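Local coordinates for protein epoxide hydrolase (Aspergillus niger, PDB 3G02) that probably hydrolyses epoxides to the corresponding diols, as an alpha/beta-hydrolase-fold epoxide hydrolase evolved in the laboratory for enantioselectivity, at residues D169-V174 with V204-C209; F165-N170 with G195-R200. The protein carries 9 engineered substitutions. All coordinates share one frame; numbering follows the deposited sequence.

Interaction 1 (D169-V174 with V204-C209); sequences DNARVV and VGFDAC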
loop_
_atom_site.group_PDB
_atom_site.type_symbol
_atom_site.label_atom_id
_atom_site.label_comp_id
_atom_site.label_asym_id
_atom_site.label_seq_id
_atom_site.Cartn_x
_atom_site.Cartn_y
_atom_site.Cartn_z
ATOM N N ASP A 169 -0.117 23.401 9.328
ATOM C CA ASP A 169 0.810 23.317 10.451
ATOM C C ASP A 169 2.262 23.300 9.973
ATOM O O ASP A 169 3.127 23.953 10.561
ATOM C CB ASP A 169 0.525 22.069 11.285
ATOM C CG ASP A 169 -0.823 22.119 11.979
ATOM O OD1 ASP A 169 -1.119 23.124 12.660
ATOM O OD2 ASP A 169 -1.589 21.142 11.851
ATOM N N ASN A 170 2.517 22.549 8.903
ATOM C CA ASN A 170 3.831 22.531 8.276
ATOM C C ASN A 170 4.242 23.915 7.783
ATOM O O ASN A 170 5.378 24.349 8.007
ATOM C CB ASN A 170 3.865 21.526 7.121
ATOM C CG ASN A 170 4.201 20.115 7.578
ATOM O OD1 ASN A 170 5.344 19.681 7.469
ATOM N ND2 ASN A 170 3.209 19.395 8.092
ATOM N N ALA A 171 3.309 24.598 7.122
ATOM C CA ALA A 171 3.534 25.955 6.622
ATOM C C ALA A 171 3.861 26.915 7.763
ATOM O O ALA A 171 4.811 27.695 7.675
ATOM C CB ALA A 171 2.330 26.440 5.832
ATOM N N ARG A 172 3.088 26.838 8.843
ATOM C CA ARG A 172 3.316 27.694 10.002
ATOM C C ARG A 172 4.717 27.484 10.599
ATOM O O ARG A 172 5.383 28.443 10.994
ATOM C CB ARG A 172 2.226 27.473 11.053
ATOM C CG ARG A 172 2.249 28.480 12.204
ATOM C CD ARG A 172 1.169 28.183 13.239
ATOM N NE ARG A 172 1.340 26.858 13.829
ATOM C CZ ARG A 172 0.580 25.800 13.551
ATOM N NH1 ARG A 172 -0.431 25.904 12.695
ATOM N NH2 ARG A 172 0.837 24.638 14.133
ATOM N N VAL A 173 5.169 26.231 10.641
ATOM C CA VAL A 173 6.518 25.906 11.117
ATOM C C VAL A 173 7.608 26.512 10.219
ATOM O O VAL A 173 8.580 27.079 10.719
ATOM C CB VAL A 173 6.719 24.373 11.270
ATOM C CG1 VAL A 173 8.186 24.029 11.511
ATOM C CG2 VAL A 173 5.853 23.837 12.410
ATOM N N VAL A 174 7.445 26.389 8.902
ATOM C CA VAL A 174 8.419 26.940 7.955
ATOM C C VAL A 174 8.482 28.467 8.073
ATOM O O VAL A 174 9.570 29.042 8.146
ATOM C CB VAL A 174 8.127 26.502 6.500
ATOM C CG1 VAL A 174 9.050 27.212 5.511
ATOM C CG2 VAL A 174 8.284 24.992 6.355
ATOM N N VAL A 204 -0.190 31.957 -0.180
ATOM C CA VAL A 204 -1.590 32.353 -0.016
ATOM C C VAL A 204 -1.855 33.136 1.278
ATOM O O VAL A 204 -2.558 34.154 1.257
ATOM C CB VAL A 204 -2.526 31.112 -0.107
ATOM C CG1 VAL A 204 -3.952 31.443 0.336
ATOM C CG2 VAL A 204 -2.525 30.557 -1.524
ATOM N N GLY A 205 -1.282 32.677 2.387
ATOM C CA GLY A 205 -1.714 33.147 3.702
ATOM C C GLY A 205 -0.690 33.751 4.640
ATOM O O GLY A 205 -1.043 34.198 5.733
ATOM N N PHE A 206 0.573 33.782 4.225
ATOM C CA PHE A 206 1.643 34.253 5.098
ATOM C C PHE A 206 2.309 35.499 4.519
ATOM O O PHE A 206 2.928 35.449 3.452
ATOM C CB PHE A 206 2.657 33.130 5.366
ATOM C CG PHE A 206 2.110 32.005 6.213
ATOM C CD1 PHE A 206 1.288 31.027 5.653
ATOM C CD2 PHE A 206 2.415 31.924 7.567
ATOM C CE1 PHE A 206 0.781 29.987 6.431
ATOM C CE2 PHE A 206 1.915 30.885 8.351
ATOM C CZ PHE A 206 1.095 29.919 7.780
ATOM N N ASP A 207 2.159 36.618 5.226
ATOM C CA ASP A 207 2.595 37.922 4.722
ATOM C C ASP A 207 4.090 38.018 4.444
ATOM O O ASP A 207 4.503 38.713 3.513
ATOM C CB ASP A 207 2.177 39.038 5.681
ATOM C CG ASP A 207 0.689 39.323 5.635
ATOM O OD1 ASP A 207 0.225 40.137 6.461
ATOM O OD2 ASP A 207 -0.019 38.746 4.781
ATOM N N ALA A 208 4.889 37.323 5.251
ATOM C CA ALA A 208 6.343 37.334 5.106
ATOM C C ALA A 208 6.802 36.609 3.839
ATOM O O ALA A 208 7.879 36.889 3.320
ATOM C CB ALA A 208 7.008 36.745 6.333
ATOM N N CYS A 209 5.990 35.676 3.349
ATOM C CA CYS A 209 6.281 35.018 2.078
ATOM C C CYS A 209 5.930 35.965 0.938
ATOM O O CYS A 209 4.767 36.325 0.770
ATOM C CB CYS A 209 5.495 33.713 1.949
ATOM S SG CYS A 209 5.794 32.850 0.391
#
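Phe206 reaches across to Ala171 and Arg172 on helix 167-180, and this single ring carries the whole contact. The far end of the ring does the touching: CE1 of Phe206 makes an apolar contact with CB of Ala171 at 3.9 Å, while CZ of Phe206 rests against the backbone of Arg172, 3.8 Å from its N, with no hydrogen bond across the contact. Both partners meet the ring obliquely. With CG beside its backbone N (chi1 -69°), Phe206 extends directly at the helix, and the ring spans the gap between backbones whose nearest CA atoms, those of Arg172 and Phe206, are 8.4 Å apart. The Arg172 side chain touches only by its root, CB standing 4.2 Å from CZ of Phe206; the rest leads off from the ring.

The polar links do not cross the contact: one lies within the helix and another runs to Glu93. The guanidinium of Arg172 grips Asp169 end-on, NH1 and NH2 converging on OD1, with NH1 of Arg172 2.9 Å from OD1 of Asp169. This oxygen lies close to the guanidinium plane, and both nitrogens come from its anti side, tilted out of the carboxylate plane by 18° for NH1 and 28° for NH2. NE of Arg172 forms the salt bridge with Glu93, so the cation is held between two acids.

Phe206 is the first residue to leave helical geometry after helix 194-205, and it opens a type I beta turn ending at Cys209, whose N bonds to the O of Phe206 at 3.1 Å. Met168 and Asp175 of helix 167-180 also touch the Phe206 side chain, Leu202 of helix 194-205 packs on Ala171, and the turn leads into strand 209-214, beside strand 187-191 in the central sheet.

Interaction 2 (F165-N170 with G195-R200); sequences FGLMDN and GSFVGR. With FMT (formic acid), chain D.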
loop_
_atom_site.group_PDB
_atom_site.type_symbol
_atom_site.label_atom_id
_atom_site.label_comp_id
_atom_site.label_asym_id
_atom_site.label_seq_id
_atom_site.Cartn_x
_atom_site.Cartn_y
_atom_site.Cartn_z
ATOM N N PHE A 165 -1.902 16.879 12.808
ATOM C CA PHE A 165 -0.946 17.824 12.238
ATOM C C PHE A 165 -1.102 17.738 10.728
ATOM O O PHE A 165 -1.120 16.639 10.170
ATOM C CB PHE A 165 0.474 17.429 12.653
ATOM C CG PHE A 165 1.460 18.574 12.688
ATOM C CD1 PHE A 165 1.473 19.474 13.757
ATOM C CD2 PHE A 165 2.398 18.726 11.676
ATOM C CE1 PHE A 165 2.405 20.516 13.803
ATOM C CE2 PHE A 165 3.330 19.762 11.709
ATOM C CZ PHE A 165 3.336 20.658 12.773
ATOM N N GLY A 166 -1.235 18.884 10.070
ATOM C CA GLY A 166 -1.510 18.904 8.639
ATOM C C GLY A 166 -0.624 19.855 7.866
ATOM O O GLY A 166 0.400 20.315 8.371
ATOM N N LEU A 167 -1.042 20.153 6.642
ATOM C CA LEU A 167 -0.254 20.977 5.731
ATOM C C LEU A 167 -0.094 22.418 6.216
ATOM O O LEU A 167 0.991 22.985 6.104
ATOM C CB LEU A 167 -0.829 20.919 4.310
ATOM C CG LEU A 167 -0.724 19.547 3.625
ATOM C CD1 LEU A 167 -1.774 19.368 2.544
ATOM C CD2 LEU A 167 0.680 19.325 3.066
ATOM N N MET A 168 -1.159 22.990 6.776
ATOM C CA MET A 168 -1.095 24.349 7.320
ATOM C C MET A 168 -0.131 24.441 8.499
ATOM O O MET A 168 0.586 25.433 8.653
ATOM C CB MET A 168 -2.486 24.841 7.732
ATOM C CG MET A 168 -2.537 26.318 8.123
ATOM S SD MET A 168 -2.056 27.422 6.773
ATOM C CE MET A 168 -3.418 27.199 5.635
ATOM N N ASP A 169 -0.117 23.401 9.328
ATOM C CA ASP A 169 0.810 23.317 10.451
ATOM C C ASP A 169 2.262 23.300 9.973
ATOM O O ASP A 169 3.127 23.953 10.561
ATOM C CB ASP A 169 0.525 22.069 11.285
ATOM C CG ASP A 169 -0.823 22.119 11.979
ATOM O OD1 ASP A 169 -1.119 23.124 12.660
ATOM O OD2 ASP A 169 -1.589 21.142 11.851
ATOM N N ASN A 170 2.517 22.549 8.903
ATOM C CA ASN A 170 3.831 22.531 8.276
ATOM C C ASN A 170 4.242 23.915 7.783
ATOM O O ASN A 170 5.378 24.349 8.007
ATOM C CB ASN A 170 3.865 21.526 7.121
ATOM C CG ASN A 170 4.201 20.115 7.578
ATOM O OD1 ASN A 170 5.344 19.681 7.469
ATOM N ND2 ASN A 170 3.209 19.395 8.092
ATOM N N GLY A 195 6.246 19.753 -0.522
ATOM C CA GLY A 195 6.778 21.098 -0.302
ATOM C C GLY A 195 6.144 22.171 -1.176
ATOM O O GLY A 195 6.100 23.334 -0.780
ATOM N N SER A 196 5.682 21.789 -2.368
ATOM C CA SER A 196 4.962 22.718 -3.244
ATOM C C SER A 196 3.677 23.185 -2.587
ATOM O O SER A 196 3.377 24.380 -2.581
ATOM C CB SER A 196 4.643 22.086 -4.600
ATOM O OG SER A 196 5.774 22.084 -5.448
ATOM N N PHE A 197 2.924 22.241 -2.023
ATOM C CA PHE A 197 1.656 22.586 -1.392
ATOM C C PHE A 197 1.887 23.429 -0.143
ATOM O O PHE A 197 1.160 24.392 0.086
ATOM C CB PHE A 197 0.765 21.374 -1.097
ATOM C CG PHE A 197 -0.678 21.748 -0.880
ATOM C CD1 PHE A 197 -1.564 21.800 -1.952
ATOM C CD2 PHE A 197 -1.134 22.108 0.386
ATOM C CE1 PHE A 197 -2.895 22.175 -1.761
ATOM C CE2 PHE A 197 -2.467 22.479 0.591
ATOM C CZ PHE A 197 -3.343 22.513 -0.485
ATOM N N VAL A 198 2.905 23.081 0.642
ATOM C CA VAL A 198 3.332 23.929 1.759
ATOM C C VAL A 198 3.685 25.324 1.234
ATOM O O VAL A 198 3.235 26.333 1.789
ATOM C CB VAL A 198 4.508 23.303 2.539
ATOM C CG1 VAL A 198 4.986 24.226 3.662
ATOM C CG2 VAL A 198 4.096 21.955 3.117
ATOM N N GLY A 199 4.453 25.376 0.145
ATOM C CA GLY A 199 4.790 26.646 -0.508
ATOM C C GLY A 199 3.583 27.443 -0.981
ATOM O O GLY A 199 3.555 28.672 -0.850
ATOM N N ARG A 200 2.589 26.752 -1.534
ATOM C CA ARG A 200 1.345 27.392 -1.958
ATOM C C ARG A 200 0.652 28.062 -0.771
ATOM O O ARG A 200 0.237 29.220 -0.866
ATOM C CB ARG A 200 0.405 26.380 -2.626
ATOM C CG ARG A 200 -0.928 26.977 -3.086
ATOM C CD ARG A 200 -1.719 26.030 -3.980
ATOM N NE ARG A 200 -1.071 25.826 -5.276
ATOM C CZ ARG A 200 -1.238 26.606 -6.342
ATOM N NH1 ARG A 200 -2.047 27.663 -6.292
ATOM N NH2 ARG A 200 -0.599 26.326 -7.471
HETATM C C FMT D . 0.849 22.726 -5.362
HETATM O O1 FMT D . 0.960 21.533 -5.643
HETATM O O2 FMT D . 0.228 23.534 -6.054
#
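Where a probable nucleophile elbow runs into helix 194-205, Gly195 being part of both, that helix packs against the first turn of helix 167-180 through Leu167, Phe197 and Val198. CD1 of Leu167 presses on the Phe197 ring at its CD2 atom, 3.5 Å away, and the two side chains cross at about a right angle. Phe197 has CG anti to the backbone N (chi1 -161°), which directs the ring at Leu167. Val198 offers its CG2 4.0 Å from CB of Asn170, closing the contact further along the helix.

In the alpha/beta hydrolase fold the elbow carries the nucleophile, here predicted to be Asp193, whose side chain is about 8 Å from that of Phe197. The predicted proton donor Tyr315 lies similarly near Leu167, and Trp318 touches both Leu167 and Phe197.

Gly166 is the N-cap of helix 167-180. N of Gly166 donates to OD2 of Asp169 at 2.9 Å, using the anti lone pair of that oxygen, and O of Gly166 takes both the backbone N and the ND2 of Asn170, the latter from above the carbonyl plane. On helix 194-205, NE of Arg200 donates to O2 of a formic acid molecule, probably from the crystallisation liquor, at 2.7 Å; Asn218 N also binds this molecule.

How the interactions relate
Interactions 1 and 2 lie side by side where helix 167-180 meets helix 194-205 and the turn that follows it, with centres 8 Å apart. Along the chain, 165-170 leads into 169-174 and shares Asp169 and Asn170 with it; strand 187-191 follows, then 195-200 and finally 204-209. Both helices thus pair first near their starts, in interaction 2, and helix 167-180 is met again where the second helix has ended, in interaction 1. The two contacts also touch directly: Ala171 packs on Val198, and Val173 on Phe165. The pairing therefore runs from the buried neighbourhood of the predicted catalytic residues to a more peripheral turn before strand 209-214, joining consecutive helices of the alpha/beta hydrolase core.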